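Hypothetical conserved protein (Geobacillus kaustophilus, PDB 3VNP) catalyses the reversible hydration of carbon dioxide to hydrogencarbonate as a homotrimeric gamma-class carbonic anhydrase that takes magnesium or zinc in its active site. Local coordinates at residues F39-R44 and V56-N61; D76-G81 and A89-N94; P11-S16 and V29-E34. One frame throughout, in Å; residues are numbered along the deposited sequence.

Interaction 1: F39-R44 and V56-N61; sequences FNTVIR and VNIQDN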
# COMPACT_ATOMS: atom_id res chain seq x y z
N PHE A 39 10.43 5.98 2.13
CA PHE A 39 10.53 4.53 2.00
C PHE A 39 9.50 3.79 1.16
O PHE A 39 8.29 4.00 1.28
CB PHE A 39 10.60 3.92 3.41
CG PHE A 39 11.78 4.40 4.21
CD1 PHE A 39 13.07 3.97 3.91
CD2 PHE A 39 11.62 5.37 5.19
CE1 PHE A 39 14.18 4.50 4.57
CE2 PHE A 39 12.71 5.91 5.85
CZ PHE A 39 13.99 5.48 5.54
N ASN A 40 10.01 2.91 0.29
CA ASN A 40 9.20 2.06 -0.58
C ASN A 40 8.34 2.74 -1.63
O ASN A 40 7.59 2.07 -2.33
CB ASN A 40 8.31 1.16 0.26
CG ASN A 40 9.11 0.26 1.16
OD1 ASN A 40 9.76 -0.69 0.71
ND2 ASN A 40 9.09 0.56 2.45
N THR A 41 8.43 4.06 -1.75
CA THR A 41 7.64 4.75 -2.76
C THR A 41 8.11 4.38 -4.16
O THR A 41 9.30 4.17 -4.39
CB THR A 41 7.73 6.28 -2.57
OG1 THR A 41 6.93 6.65 -1.44
CG2 THR A 41 7.25 7.01 -3.80
N VAL A 42 7.17 4.29 -5.09
CA VAL A 42 7.48 3.95 -6.47
C VAL A 42 7.03 5.07 -7.41
O VAL A 42 5.86 5.46 -7.41
CB VAL A 42 6.79 2.63 -6.91
CG1 VAL A 42 7.03 2.37 -8.39
CG2 VAL A 42 7.32 1.48 -6.09
N ILE A 43 7.96 5.58 -8.22
CA ILE A 43 7.66 6.65 -9.17
C ILE A 43 8.09 6.21 -10.57
O ILE A 43 9.24 6.43 -10.97
CB ILE A 43 8.42 7.94 -8.80
CG1 ILE A 43 8.11 8.35 -7.36
CG2 ILE A 43 8.02 9.07 -9.75
CD1 ILE A 43 8.87 9.57 -6.88
N ARG A 44 7.18 5.59 -11.32
CA ARG A 44 7.49 5.14 -12.67
C ARG A 44 7.08 6.16 -13.73
O ARG A 44 5.90 6.38 -13.97
CB ARG A 44 6.81 3.79 -12.96
CG ARG A 44 7.53 2.58 -12.38
CD ARG A 44 7.19 1.29 -13.13
NE ARG A 44 5.81 0.87 -12.91
CZ ARG A 44 4.93 0.66 -13.88
NH1 ARG A 44 5.27 0.84 -15.14
NH2 ARG A 44 3.69 0.29 -13.58
N VAL A 56 8.78 19.38 -1.49
CA VAL A 56 7.64 18.47 -1.48
C VAL A 56 7.98 17.19 -0.72
O VAL A 56 9.14 16.77 -0.70
CB VAL A 56 7.25 18.07 -2.92
CG1 VAL A 56 6.18 16.99 -2.88
CG2 VAL A 56 6.78 19.29 -3.70
N ASN A 57 6.99 16.57 -0.09
CA ASN A 57 7.24 15.30 0.60
C ASN A 57 6.22 14.28 0.13
O ASN A 57 5.01 14.51 0.18
CB ASN A 57 7.20 15.43 2.13
CG ASN A 57 5.82 15.73 2.67
OD1 ASN A 57 5.48 16.89 2.92
ND2 ASN A 57 5.02 14.69 2.88
N ILE A 58 6.73 13.16 -0.36
CA ILE A 58 5.90 12.06 -0.83
C ILE A 58 6.18 10.92 0.14
O ILE A 58 7.20 10.22 0.03
CB ILE A 58 6.28 11.69 -2.28
CG1 ILE A 58 5.91 12.85 -3.20
CG2 ILE A 58 5.57 10.41 -2.71
CD1 ILE A 58 6.31 12.65 -4.63
N GLN A 59 5.28 10.74 1.09
CA GLN A 59 5.44 9.74 2.13
C GLN A 59 5.42 8.26 1.73
O GLN A 59 5.03 7.90 0.62
CB GLN A 59 4.45 10.03 3.26
CG GLN A 59 4.85 11.27 4.07
CD GLN A 59 3.77 11.74 5.02
OE1 GLN A 59 3.22 10.96 5.80
NE2 GLN A 59 3.46 13.04 4.97
N ASP A 60 5.87 7.45 2.68
CA ASP A 60 6.02 6.00 2.59
C ASP A 60 5.00 5.19 1.80
O ASP A 60 3.80 5.38 1.93
CB ASP A 60 6.10 5.44 4.00
CG ASP A 60 6.98 6.29 4.91
OD1 ASP A 60 8.22 6.11 4.91
OD2 ASP A 60 6.42 7.16 5.59
N ASN A 61 5.52 4.27 0.98
CA ASN A 61 4.69 3.38 0.19
C ASN A 61 3.72 4.00 -0.81
O ASN A 61 2.65 3.44 -1.05
CB ASN A 61 3.89 2.46 1.11
CG ASN A 61 4.74 1.42 1.76
OD1 ASN A 61 5.22 0.50 1.10
ND2 ASN A 61 4.94 1.55 3.07

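Interaction 2: D76-G81 and A89-N94; sequences DGVTVG and AIVRKN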
# COMPACT_ATOMS: atom_id res chain seq x y z
N ASP A 76 5.34 22.89 -5.80
CA ASP A 76 6.08 23.13 -4.57
C ASP A 76 5.28 23.04 -3.28
O ASP A 76 4.08 23.32 -3.25
CB ASP A 76 6.76 24.49 -4.65
CG ASP A 76 7.96 24.50 -5.58
OD1 ASP A 76 7.86 23.97 -6.71
OD2 ASP A 76 9.00 25.05 -5.18
N GLY A 77 5.96 22.63 -2.21
CA GLY A 77 5.35 22.53 -0.90
C GLY A 77 4.25 21.51 -0.65
O GLY A 77 3.67 21.49 0.43
N VAL A 78 3.97 20.66 -1.63
CA VAL A 78 2.92 19.65 -1.48
C VAL A 78 3.28 18.54 -0.50
O VAL A 78 4.43 18.10 -0.43
CB VAL A 78 2.56 19.01 -2.84
CG1 VAL A 78 1.72 17.75 -2.63
CG2 VAL A 78 1.80 20.01 -3.69
N THR A 79 2.29 18.11 0.26
CA THR A 79 2.46 17.04 1.23
C THR A 79 1.62 15.85 0.76
O THR A 79 0.41 15.96 0.62
CB THR A 79 1.97 17.46 2.63
OG1 THR A 79 2.97 18.24 3.28
CG2 THR A 79 1.67 16.24 3.48
N VAL A 80 2.27 14.73 0.49
CA VAL A 80 1.57 13.53 0.06
C VAL A 80 1.70 12.51 1.19
O VAL A 80 2.79 12.01 1.48
CB VAL A 80 2.17 12.95 -1.25
CG1 VAL A 80 1.42 11.68 -1.64
CG2 VAL A 80 2.04 13.97 -2.38
N GLY A 81 0.58 12.21 1.83
CA GLY A 81 0.56 11.28 2.93
C GLY A 81 0.95 9.85 2.59
O GLY A 81 1.09 9.48 1.42
N ALA A 89 -2.25 12.91 -11.87
CA ALA A 89 -2.94 13.94 -11.12
C ALA A 89 -2.16 15.24 -11.17
O ALA A 89 -0.96 15.24 -11.46
CB ALA A 89 -3.12 13.51 -9.67
N ILE A 90 -2.86 16.34 -10.91
CA ILE A 90 -2.25 17.66 -10.90
C ILE A 90 -2.52 18.25 -9.52
O ILE A 90 -3.64 18.65 -9.21
CB ILE A 90 -2.87 18.54 -11.99
CG1 ILE A 90 -2.59 17.92 -13.35
CG2 ILE A 90 -2.30 19.96 -11.92
CD1 ILE A 90 -3.31 18.58 -14.49
N VAL A 91 -1.48 18.26 -8.69
CA VAL A 91 -1.59 18.77 -7.33
C VAL A 91 -0.95 20.16 -7.26
O VAL A 91 0.26 20.30 -7.47
CB VAL A 91 -0.88 17.83 -6.33
CG1 VAL A 91 -1.23 18.21 -4.91
CG2 VAL A 91 -1.27 16.38 -6.61
N ARG A 92 -1.75 21.17 -6.96
CA ARG A 92 -1.24 22.54 -6.88
C ARG A 92 -0.46 22.83 -5.60
O ARG A 92 -0.53 22.08 -4.62
CB ARG A 92 -2.39 23.54 -7.04
CG ARG A 92 -3.12 23.42 -8.37
CD ARG A 92 -2.14 23.58 -9.51
NE ARG A 92 -2.79 23.49 -10.81
CZ ARG A 92 -2.16 23.69 -11.97
NH1 ARG A 92 -0.87 23.99 -11.97
NH2 ARG A 92 -2.82 23.57 -13.12
N LYS A 93 0.29 23.93 -5.63
CA LYS A 93 1.11 24.35 -4.51
C LYS A 93 0.46 24.31 -3.14
O LYS A 93 -0.69 24.72 -2.96
CB LYS A 93 1.68 25.75 -4.76
CG LYS A 93 2.84 25.74 -5.74
CD LYS A 93 3.46 27.12 -5.98
CE LYS A 93 4.65 27.01 -6.95
NZ LYS A 93 5.23 28.34 -7.32
N ASN A 94 1.22 23.80 -2.19
CA ASN A 94 0.82 23.70 -0.79
C ASN A 94 -0.39 22.84 -0.45
O ASN A 94 -0.87 22.88 0.68
CB ASN A 94 0.63 25.11 -0.22
CG ASN A 94 1.90 25.94 -0.28
OD1 ASN A 94 2.99 25.45 0.04
ND2 ASN A 94 1.78 27.20 -0.68

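Interaction 3: P11-S16 and V29-E34; sequences PQIAAS and VVIGEE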
# COMPACT_ATOMS: atom_id res chain seq x y z
N PRO A 11 15.75 9.99 -14.90
CA PRO A 11 15.40 10.86 -13.77
C PRO A 11 16.41 11.96 -13.48
O PRO A 11 17.61 11.74 -13.49
CB PRO A 11 15.28 9.87 -12.61
CG PRO A 11 14.76 8.64 -13.29
CD PRO A 11 15.62 8.57 -14.53
N GLN A 12 15.90 13.17 -13.25
CA GLN A 12 16.76 14.29 -12.91
C GLN A 12 16.41 14.71 -11.49
O GLN A 12 15.38 15.36 -11.25
CB GLN A 12 16.54 15.45 -13.90
CG GLN A 12 17.28 15.26 -15.22
CD GLN A 12 16.98 16.36 -16.23
OE1 GLN A 12 17.07 17.56 -15.91
NE2 GLN A 12 16.63 15.97 -17.45
N ILE A 13 17.26 14.32 -10.54
CA ILE A 13 17.05 14.61 -9.12
C ILE A 13 17.93 15.74 -8.59
O ILE A 13 19.14 15.73 -8.80
CB ILE A 13 17.34 13.36 -8.25
CG1 ILE A 13 16.79 12.10 -8.94
CG2 ILE A 13 16.74 13.54 -6.87
CD1 ILE A 13 15.35 12.19 -9.36
N ALA A 14 17.33 16.71 -7.90
CA ALA A 14 18.10 17.81 -7.33
C ALA A 14 19.11 17.23 -6.33
O ALA A 14 18.91 16.13 -5.82
CB ALA A 14 17.18 18.79 -6.63
N ALA A 15 20.18 17.96 -6.05
CA ALA A 15 21.20 17.47 -5.13
C ALA A 15 20.77 17.43 -3.66
O ALA A 15 21.19 16.54 -2.91
CB ALA A 15 22.48 18.30 -5.27
N SER A 16 19.93 18.38 -3.24
CA SER A 16 19.47 18.43 -1.86
C SER A 16 18.29 17.49 -1.60
O SER A 16 17.78 17.43 -0.48
CB SER A 16 19.07 19.85 -1.48
OG SER A 16 17.88 20.23 -2.15
N VAL A 29 11.21 11.65 -15.06
CA VAL A 29 10.84 12.22 -13.77
C VAL A 29 11.79 13.37 -13.38
O VAL A 29 13.00 13.30 -13.60
CB VAL A 29 10.87 11.15 -12.64
CG1 VAL A 29 10.50 11.77 -11.32
CG2 VAL A 29 9.92 10.02 -12.98
N VAL A 30 11.23 14.42 -12.80
CA VAL A 30 12.03 15.56 -12.37
C VAL A 30 11.67 15.86 -10.92
O VAL A 30 10.50 16.11 -10.61
CB VAL A 30 11.76 16.82 -13.24
CG1 VAL A 30 12.57 17.99 -12.73
CG2 VAL A 30 12.12 16.53 -14.68
N ILE A 31 12.66 15.82 -10.03
CA ILE A 31 12.43 16.09 -8.62
C ILE A 31 13.19 17.33 -8.14
O ILE A 31 14.40 17.45 -8.34
CB ILE A 31 12.82 14.86 -7.77
CG1 ILE A 31 11.85 13.71 -8.08
CG2 ILE A 31 12.76 15.20 -6.29
CD1 ILE A 31 12.33 12.35 -7.60
N GLY A 32 12.46 18.24 -7.50
CA GLY A 32 13.02 19.49 -7.02
C GLY A 32 13.88 19.45 -5.77
O GLY A 32 14.11 18.40 -5.17
N GLU A 33 14.36 20.63 -5.39
CA GLU A 33 15.23 20.83 -4.24
C GLU A 33 14.49 20.64 -2.91
O GLU A 33 13.32 21.02 -2.76
CB GLU A 33 15.84 22.24 -4.31
CG GLU A 33 17.32 22.37 -3.90
CD GLU A 33 18.29 21.85 -4.97
OE1 GLU A 33 18.17 22.25 -6.15
OE2 GLU A 33 19.19 21.06 -4.61
N GLU A 34 15.19 20.05 -1.94
CA GLU A 34 14.63 19.83 -0.61
C GLU A 34 13.41 18.91 -0.51
O GLU A 34 12.83 18.78 0.57
CB GLU A 34 14.32 21.17 0.06
CG GLU A 34 15.56 21.97 0.46
CD GLU A 34 15.23 23.32 1.08
OE1 GLU A 34 14.65 24.17 0.37
OE2 GLU A 34 15.55 23.53 2.27

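Interaction 1: F39-R44 and V56-N61
Phe39 and Asp60 lie side by side and point the same way, the phenyl ring and the carboxylate 4° from coplanar. The acid reaches the ring at its edge and in its plane, with Asp60 OD1 3.5 Å from Phe39 CD2, an approach that puts the oxygen near the positive rim of the aromatic. The backbones are joined by a hydrogen bond, Asn61 N to Phe39 O (2.8 Å), and the same carbonyl accepts a CA-H...O contact from Asp60. The next layer is apolar: Thr41 CG2, held anti to its own backbone N (the OG1 torsion is -75°), meets Ile58 CG2 at 3.9 Å, the two side chains crossing at about a right angle. That rotation leaves Thr41 OG1 hydrogen-bonded to Trp38 O and Ser62 N. Asp60 OD2 is steered from outside the pair by a salt bridge to Arg44 of the third subunit and a weak hydrogen bond to the metal ligand His82. The contact forms a buried corner of the left-handed parallel beta-helix, covered by neighbouring subunits, where the turn after strand 36-37 meets the turn after strand 57-58, with strand 63-65 beside strand 42-45 and Tyr159 of helix 146-170 against Asn57 and Gln59.

Interaction 2: D76-G81 and A89-N94
Val78 turns CG1 anti to its backbone N (chi1 167°), which places CG2 beside that N and gives it the nearest contact with Val91 CG1, itself anti to its backbone N (chi1 -169°), the two side chains crossing at a slant. Val91 CG1 sits against both branches of Val78, 3.7 Å from Val78 CG2 and 3.8 Å from Val78 CG1, while Val78 CG2 also lies 3.3 Å from Arg92 O. Lys93 has CG beside its backbone N and runs fully extended beyond it, so that its aliphatic part passes along Asp76: Lys93 CG is 3.7 Å from Asp76 O, and Lys93 CE is 4.0 Å from Asp76 CB. The opposite charges do not meet, since Lys93 NZ remains 5.1 Å from Asp76 OD1; the other carboxylate oxygen, Asp76 OD2, accepts a hydrogen bond from Asn54.

Such contacts recur in a left-handed parallel beta-helix, the fold of hexapeptide-repeat proteins, in which a turn of one coil rests on the turn of the next. Here strand 90-91 leads into a corner that stacks on the corner preceding strand 79-80. The polar tie is Asn94 N to Asp76 O (3.1 Å), and Lys93 CA adds a CA-H...O contact to the same oxygen. Asn94 OD1 lies close to Gly77 CA, and Gly77 takes up a positive phi in the corner. Further out, Arg92 is fixed between Glu108 and Glu75 through salt bridges, and Arg156 of helix 146-170 donates a hydrogen bond to Gly77 O.

Interaction 3: P11-S16 and V29-E34
Gln12 and Val30, followed by Ile13 and Ile31, pair as parallel strands, and backbone hydrogen bonds knit the strands together. Gln12 N donates to Val29 O (2.9 Å), Ile31 N to Gln12 O (3.0 Å) and Ala14 N to Ile31 O (3.1 Å), so that Gln12 uses both its N-H and its carbonyl across the gap. CA-H...O contacts from Pro11 to Val29 O and from Val30 to Gln12 O accompany them.

Among apolar contacts, the two isoleucines lie side by side and point the same way from one face of the sheet. Their ends touch, Ile13 CD1 to Ile31 CD1 at 3.5 Å, because Ile13 folds its terminal methyl back (chi2 -51°) toward the neighbouring strand. Of a different kind is the methyl packed on a carbonyl oxygen just past the strands, Ala14 CB 3.4 Å from Gly32 O.

Polar side chains close the far end. Glu33, bent at its second torsion (75°), curls its carboxylate back to Ser16, whose N donates to Glu33 OE2 (3.1 Å). This donor comes from the anti side of the carboxylate, 26° out of its plane. Beyond the pair, Asn54 OD1 accepts from Glu33 N, and Ile25 of strand 24-26 packs on Ile31 from inside. Successive rungs stacked in this way, each strand directly beside its equivalent one coil on, are characteristic of the left-handed parallel beta-helix of hexapeptide-repeat proteins.

Overall arrangement
The three contacts sample different coils of one beta-helix at different depths. Interaction 1 is wholly buried and borders the subunit interface and the metal site; interaction 2 is partly buried and interaction 3 lies at the surface, and neither of these two is touched by another chain. Interactions 1 and 2 are linked through neighbouring strands 57-58 and 79-80, with Asn57 O close to Val80 N and Gln59 N close to Val80 O. Interaction 3 reaches interaction 1 through Val29 against Ile43, and shares a sheet with interaction 2. Its chemistry is strand pairing, whereas the other two join corners by a single backbone bond plus side-chain contacts, charged across subunits in interaction 1.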